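Local coordinates for protein hypothetical methylmalonyl-CoA decarboxylase alpha subunit (PDB 1X0U) that is a putative carboxyl transferase subunit of the ClpP/crotonase superfamily, assembled from six chains, at residues K297-G302 against G318-A323. Sequence-based numbering, arbitrary orientation.
Sequences KIVDNG and GFARIA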
loop_
_atom_site.group_PDB
_atom_site.type_symbol
_atom_site.label_atom_id
_atom_site.label_comp_id
_atom_site.label_asym_id
_atom_site.label_seq_id
_atom_site.Cartn_x
_atom_site.Cartn_y
_atom_site.Cartn_z
ATOM N N LYS A 297 8.589 -20.217 38.767
ATOM C CA LYS A 297 9.490 -21.296 38.382
ATOM C C LYS A 297 9.825 -21.264 36.899
ATOM O O LYS A 297 10.901 -21.687 36.500
ATOM C CB LYS A 297 8.872 -22.663 38.707
ATOM C CG LYS A 297 9.478 -23.407 39.905
ATOM C CD LYS A 297 8.601 -23.295 41.148
ATOM C CE LYS A 297 8.833 -24.463 42.118
ATOM N NZ LYS A 297 10.272 -24.649 42.487
ATOM N N ILE A 298 8.908 -20.769 36.075
ATOM C CA ILE A 298 9.162 -20.742 34.640
ATOM C C ILE A 298 9.951 -19.553 34.131
ATOM O O ILE A 298 10.822 -19.703 33.278
ATOM C CB ILE A 298 7.851 -20.795 33.823
ATOM C CG1 ILE A 298 7.105 -22.097 34.106
ATOM C CG2 ILE A 298 8.172 -20.695 32.324
ATOM C CD1 ILE A 298 5.681 -22.109 33.611
ATOM N N VAL A 299 9.660 -18.372 34.664
ATOM C CA VAL A 299 10.296 -17.146 34.188
ATOM C C VAL A 299 11.648 -16.779 34.774
ATOM O O VAL A 299 12.040 -17.272 35.826
ATOM C CB VAL A 299 9.345 -15.965 34.380
ATOM C CG1 VAL A 299 8.017 -16.287 33.719
ATOM C CG2 VAL A 299 9.138 -15.693 35.873
ATOM N N ASP A 300 12.348 -15.891 34.069
ATOM C CA ASP A 300 13.659 -15.413 34.467
ATOM C C ASP A 300 13.669 -14.903 35.919
ATOM O O ASP A 300 12.876 -14.030 36.295
ATOM C CB ASP A 300 14.103 -14.282 33.529
ATOM C CG ASP A 300 14.324 -14.744 32.087
ATOM O OD1 ASP A 300 13.976 -15.896 31.734
ATOM O OD2 ASP A 300 14.849 -13.935 31.292
ATOM N N ASN A 301 14.569 -15.460 36.725
ATOM C CA ASN A 301 14.722 -15.070 38.124
ATOM C C ASN A 301 13.406 -14.955 38.901
ATOM O O ASN A 301 13.329 -14.234 39.904
ATOM C CB ASN A 301 15.484 -13.743 38.199
ATOM C CG ASN A 301 16.816 -13.800 37.471
ATOM O OD1 ASN A 301 17.182 -12.874 36.753
ATOM N ND2 ASN A 301 17.546 -14.886 37.655
ATOM N N GLY A 302 12.382 -15.667 38.435
ATOM C CA GLY A 302 11.087 -15.647 39.098
ATOM C C GLY A 302 10.367 -14.304 39.172
ATOM O O GLY A 302 9.388 -14.183 39.896
ATOM N N GLY A 318 0.151 -10.881 33.735
ATOM C CA GLY A 318 1.262 -10.013 34.028
ATOM C C GLY A 318 2.396 -10.185 33.047
ATOM O O GLY A 318 2.310 -10.987 32.102
ATOM N N PHE A 319 3.459 -9.425 33.287
ATOM C CA PHE A 319 4.640 -9.442 32.445
ATOM C C PHE A 319 5.798 -10.152 33.131
ATOM O O PHE A 319 5.874 -10.222 34.360
ATOM C CB PHE A 319 5.078 -8.009 32.107
ATOM C CG PHE A 319 4.040 -7.207 31.356
ATOM C CD1 PHE A 319 3.447 -6.091 31.942
ATOM C CD2 PHE A 319 3.669 -7.559 30.061
ATOM C CE1 PHE A 319 2.497 -5.335 31.246
ATOM C CE2 PHE A 319 2.724 -6.810 29.362
ATOM C CZ PHE A 319 2.136 -5.692 29.959
ATOM N N ALA A 320 6.707 -10.663 32.313
ATOM C CA ALA A 320 7.879 -11.359 32.806
ATOM C C ALA A 320 8.801 -11.534 31.626
ATOM O O ALA A 320 8.460 -11.182 30.502
ATOM C CB ALA A 320 7.489 -12.729 33.361
ATOM N N ARG A 321 9.976 -12.076 31.880
ATOM C CA ARG A 321 10.896 -12.332 30.799
ATOM C C ARG A 321 11.212 -13.806 30.796
ATOM O O ARG A 321 11.271 -14.437 31.852
ATOM C CB ARG A 321 12.182 -11.524 30.973
ATOM C CG ARG A 321 12.038 -10.078 30.551
ATOM C CD ARG A 321 13.200 -9.237 31.016
ATOM N NE ARG A 321 12.919 -7.820 30.813
ATOM C CZ ARG A 321 12.824 -7.246 29.622
ATOM N NH1 ARG A 321 12.998 -7.974 28.531
ATOM N NH2 ARG A 321 12.533 -5.950 29.522
ATOM N N ILE A 322 11.387 -14.355 29.601
ATOM C CA ILE A 322 11.754 -15.752 29.448
ATOM C C ILE A 322 12.984 -15.772 28.566
ATOM O O ILE A 322 12.899 -15.552 27.353
ATOM C CB ILE A 322 10.628 -16.576 28.817
ATOM C CG1 ILE A 322 9.510 -16.768 29.850
ATOM C CG2 ILE A 322 11.177 -17.920 28.352
ATOM C CD1 ILE A 322 8.367 -17.627 29.384
ATOM N N ALA A 323 14.133 -16.014 29.189
ATOM C CA ALA A 323 15.407 -16.022 28.478
ATOM C C ALA A 323 15.651 -14.621 27.930
ATOM O O ALA A 323 16.066 -14.451 26.786
ATOM C CB ALA A 323 15.382 -17.041 27.335
HETATM O O HOH W 1 10.897 -12.587 34.775
#
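The carboxylate of Asp300 reaches to the end of strand 315-322, where OD1 accepts the N-H of Ala323 at 2.6 Å through its syn lone pair, the one facing OD2. CG stands anti to the carbonyl carbon (chi1 -65°), which carries the carboxylate past Arg321 O to Ala323 N. The main chain binds too: Asp300 N donates to Arg321 O at 2.9 Å, nearly straight at 165°. Arg495 forms a salt bridge to OD1 and Gly324 N bonds to OD2, so this buried carboxylate is gripped at both oxygens and is probably held as the anion. A water bridges Asp300 O and Arg321 N, accepting from the latter at 3.1 Å. On the apolar side, Val299 CG1 packs against Ala320 CB at 3.6 Å and crosses the Ile322 side chain at about a right angle, its CG1 4.2 Å from Ile322 CG1. Ile298 CG2 adds a looser touch on Ile322 CD1. Arg321 turns its extended chain away, NH1 hydrogen-bonding Pro262 O and Gly324 O. The contact joins the loop following helix 291-298 to the turn between antiparallel strands 315-322 and 325-332, at the mixed beta-sheet of a crotonase-like carboxyl transferase fold.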